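PDB 1VQS: hypothetical protein AGR_L_1239, which is of unknown function but belongs to the NIPSNAP family and adopts a ferredoxin-like fold of the dimeric alpha-beta barrel type. Local coordinates for residues I27-K32 and R96-V101. Numbering follows the deposited sequence. Where two conformers were deposited one is given.
Sequences IPAYLK and RDLIEV
With chi1 at 176°, Tyr30 carries its ring away from its own backbone N and into the protein, while Leu98, its CG opposite the carbonyl carbon (chi1 -60°), reaches across to the helix backbone beside that ring. The two residues join the first turns of helix 27-46 to the entry of strand 99-109, outermost within this chain's sheet, in a ferredoxin-like fold, where helices pack on one face of a four-stranded antiparallel sheet. No hydrogen bond links the two segments; the fit is wholly apolar. Leucine suits its place because its branched end lays one methyl, CD1, on the helix surface, 3.8 Å from Tyr30 CA and 4.0 Å from Tyr30 CB. Ala29, one residue before, is probably apt because its small CB does not bar that methyl from the backbone; Leu98 CD1 is 4.3 Å from Ala29 C. Nearer its own backbone, Leu98 CB lies at the ring's edge, close to its plane. Ile99, the first residue of the strand, meets the ring obliquely, its longer branch offering two carbons: CG1 comes to 4.0 Å from Tyr30 CE2. A tyrosine is apt here because its side chain is buried against Tyr20, Leu22 and Ile63 of the sheet, while its hydroxyl hydrogen-bonds to that of Tyr52. Leu98 also pairs through its backbone with Lys23, and just beyond, a classic beta bulge sets Glu100 and Val101 together opposite Arg21, whose guanidinium also salt-bridges Glu100. At the inner end of the contact, Ile99 CD1 lies 4.2 Å from Tyr30 CE2.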
ATOM      1  N   ILE B  27     -22.038   1.828   5.381  1.00 20.26           N
ATOM      2  CA  ILE B  27     -21.944   2.331   6.765  1.00 19.30           C
ATOM      3  C   ILE B  27     -23.306   2.441   7.469  1.00 20.79           C
ATOM      4  O   ILE B  27     -23.467   1.914   8.567  1.00 20.27           O
ATOM      5  CB  ILE B  27     -21.138   3.636   6.875  1.00 20.56           C
ATOM      6  CG1 ILE B  27     -19.630   3.357   6.771  0.50 19.10           C
ATOM      7  CG2 ILE B  27     -21.360   4.315   8.257  1.00 21.27           C
ATOM      8  CD1 ILE B  27     -18.768   4.623   6.760  0.50 16.19           C
ATOM      9  N   PRO B  28     -24.290   3.092   6.848  1.00 21.36           N
ATOM     10  CA  PRO B  28     -25.576   3.207   7.570  1.00 21.27           C
ATOM     11  C   PRO B  28     -26.206   1.853   7.908  1.00 19.91           C
ATOM     12  O   PRO B  28     -26.678   1.684   9.047  1.00 22.34           O
ATOM     13  CB  PRO B  28     -26.462   4.016   6.613  1.00 21.99           C
ATOM     14  CG  PRO B  28     -25.488   4.785   5.749  1.00 23.50           C
ATOM     15  CD  PRO B  28     -24.302   3.847   5.585  1.00 22.22           C
ATOM     16  N   ALA B  29     -26.215   0.905   6.976  1.00 20.74           N
ATOM     17  CA  ALA B  29     -26.756  -0.434   7.281  1.00 21.16           C
ATOM     18  C   ALA B  29     -26.003  -1.164   8.375  1.00 20.55           C
ATOM     19  O   ALA B  29     -26.593  -1.813   9.255  1.00 22.61           O
ATOM     20  CB  ALA B  29     -26.826  -1.289   6.027  1.00 24.04           C
ATOM     21  N   TYR B  30     -24.682  -1.050   8.322  1.00 19.77           N
ATOM     22  CA  TYR B  30     -23.806  -1.664   9.304  1.00 19.13           C
ATOM     23  C   TYR B  30     -24.074  -1.105  10.694  1.00 21.05           C
ATOM     24  O   TYR B  30     -24.251  -1.849  11.673  1.00 20.29           O
ATOM     25  CB  TYR B  30     -22.342  -1.455   8.878  1.00 19.96           C
ATOM     26  CG  TYR B  30     -21.323  -1.955   9.851  1.00 18.73           C
ATOM     27  CD1 TYR B  30     -20.907  -1.153  10.911  1.00 18.38           C
ATOM     28  CD2 TYR B  30     -20.704  -3.193   9.699  1.00 20.03           C
ATOM     29  CE1 TYR B  30     -19.956  -1.597  11.814  1.00 19.70           C
ATOM     30  CE2 TYR B  30     -19.751  -3.640  10.614  1.00 21.01           C
ATOM     31  CZ  TYR B  30     -19.390  -2.840  11.672  1.00 21.54           C
ATOM     32  OH  TYR B  30     -18.442  -3.269  12.581  1.00 21.24           O
ATOM     33  N   LEU B  31     -24.079   0.215  10.803  1.00 21.09           N
ATOM     34  CA  LEU B  31     -24.253   0.823  12.124  1.00 21.07           C
ATOM     35  C   LEU B  31     -25.622   0.518  12.705  1.00 20.60           C
ATOM     36  O   LEU B  31     -25.758   0.344  13.927  1.00 20.76           O
ATOM     37  CB  LEU B  31     -24.041   2.325  12.062  1.00 21.06           C
ATOM     38  CG  LEU B  31     -22.593   2.732  11.792  1.00 22.64           C
ATOM     39  CD1 LEU B  31     -22.565   4.243  11.602  1.00 24.02           C
ATOM     40  CD2 LEU B  31     -21.665   2.318  12.917  1.00 23.79           C
ATOM     41  N   LYS B  32     -26.628   0.436  11.838  1.00 20.53           N
ATOM     42  CA  LYS B  32     -27.979   0.131  12.306  1.00 21.12           C
ATOM     43  C   LYS B  32     -28.036  -1.246  12.954  1.00 20.02           C
ATOM     44  O   LYS B  32     -28.504  -1.396  14.074  1.00 21.00           O
ATOM     45  CB  LYS B  32     -28.992   0.239  11.176  1.00 22.13           C
ATOM     46  CG  LYS B  32     -30.414  -0.135  11.615  1.00 25.02           C
ATOM     47  CD  LYS B  32     -31.378  -0.218  10.432  1.00 28.66           C
ATOM     48  CE  LYS B  32     -31.722   1.158   9.860  1.00 39.02           C
ATOM     49  NZ  LYS B  32     -32.728   1.887  10.691  1.00 42.14           N
ATOM     50  N   ARG B  96     -20.868  -9.695   8.182  1.00 19.76           N
ATOM     51  CA  ARG B  96     -19.624 -10.216   7.643  1.00 20.27           C
ATOM     52  C   ARG B  96     -19.457 -10.013   6.136  1.00 20.45           C
ATOM     53  O   ARG B  96     -18.316 -10.109   5.628  1.00 21.77           O
ATOM     54  CB  ARG B  96     -19.430 -11.665   8.020  1.00 24.34           C
ATOM     55  CG  ARG B  96     -20.368 -12.558   7.395  1.00 24.73           C
ATOM     56  CD  ARG B  96     -19.970 -14.009   7.655  1.00 29.31           C
ATOM     57  NE  ARG B  96     -21.028 -14.899   7.226  1.00 28.40           N
ATOM     58  CZ  ARG B  96     -21.323 -16.051   7.827  1.00 29.29           C
ATOM     59  NH1 ARG B  96     -20.623 -16.431   8.878  1.00 31.00           N
ATOM     60  NH2 ARG B  96     -22.315 -16.800   7.372  1.00 30.43           N
ATOM     61  N   ASP B  97     -20.555  -9.764   5.418  1.00 19.31           N
ATOM     62  CA  ASP B  97     -20.491  -9.405   3.992  1.00 20.45           C
ATOM     63  C   ASP B  97     -20.498  -7.903   3.776  1.00 21.18           C
ATOM     64  O   ASP B  97     -20.212  -7.439   2.659  1.00 22.27           O
ATOM     65  CB  ASP B  97     -21.610 -10.071   3.198  1.00 19.60           C
ATOM     66  CG  ASP B  97     -21.611 -11.572   3.333  1.00 21.40           C
ATOM     67  OD1 ASP B  97     -20.541 -12.170   3.582  1.00 21.65           O
ATOM     68  OD2 ASP B  97     -22.717 -12.165   3.226  1.00 23.98           O
ATOM     69  N   LEU B  98     -20.789  -7.136   4.830  1.00 19.29           N
ATOM     70  CA  LEU B  98     -20.665  -5.686   4.766  1.00 18.84           C
ATOM     71  C   LEU B  98     -19.215  -5.290   4.935  1.00 19.38           C
ATOM     72  O   LEU B  98     -18.786  -4.262   4.413  1.00 20.60           O
ATOM     73  CB  LEU B  98     -21.516  -5.020   5.831  1.00 19.97           C
ATOM     74  CG  LEU B  98     -23.032  -5.304   5.750  1.00 19.74           C
ATOM     75  CD1 LEU B  98     -23.768  -4.485   6.782  1.00 20.08           C
ATOM     76  CD2 LEU B  98     -23.587  -5.021   4.388  1.00 21.32           C
ATOM     77  N   ILE B  99     -18.463  -6.081   5.693  1.00 19.35           N
ATOM     78  CA  ILE B  99     -17.033  -5.859   5.853  1.00 19.97           C
ATOM     79  C   ILE B  99     -16.281  -6.514   4.700  1.00 20.74           C
ATOM     80  O   ILE B  99     -16.460  -7.717   4.475  1.00 21.34           O
ATOM     81  CB  ILE B  99     -16.523  -6.486   7.176  1.00 20.58           C
ATOM     82  CG1 ILE B  99     -17.197  -5.844   8.387  1.00 21.05           C
ATOM     83  CG2 ILE B  99     -14.971  -6.413   7.275  1.00 19.97           C
ATOM     84  CD1 ILE B  99     -17.111  -6.700   9.668  1.00 21.97           C
ATOM     85  N   GLU B 100     -15.455  -5.738   3.991  1.00 20.13           N
ATOM     86  CA  GLU B 100     -14.573  -6.270   2.931  1.00 19.12           C
ATOM     87  C   GLU B 100     -13.182  -6.661   3.440  1.00 19.61           C
ATOM     88  O   GLU B 100     -12.693  -7.792   3.204  1.00 20.06           O
ATOM     89  CB  GLU B 100     -14.426  -5.275   1.772  1.00 19.66           C
ATOM     90  CG  GLU B 100     -15.716  -5.114   1.009  1.00 20.33           C
ATOM     91  CD  GLU B 100     -15.607  -4.290  -0.245  1.00 20.33           C
ATOM     92  OE1 GLU B 100     -14.591  -3.602  -0.479  1.00 25.27           O
ATOM     93  OE2 GLU B 100     -16.597  -4.301  -1.020  1.00 22.83           O
ATOM     94  N   VAL B 101     -12.542  -5.731   4.128  1.00 19.46           N
ATOM     95  CA  VAL B 101     -11.153  -5.929   4.587  1.00 19.52           C
ATOM     96  C   VAL B 101     -11.022  -5.468   6.009  1.00 20.34           C
ATOM     97  O   VAL B 101     -11.677  -4.527   6.436  1.00 20.53           O
ATOM     98  CB  VAL B 101     -10.164  -5.160   3.704  1.00 22.06           C
ATOM     99  CG1 VAL B 101      -8.742  -5.296   4.206  1.00 25.44           C
ATOM    100  CG2 VAL B 101     -10.227  -5.667   2.292  1.00 22.21           C
TER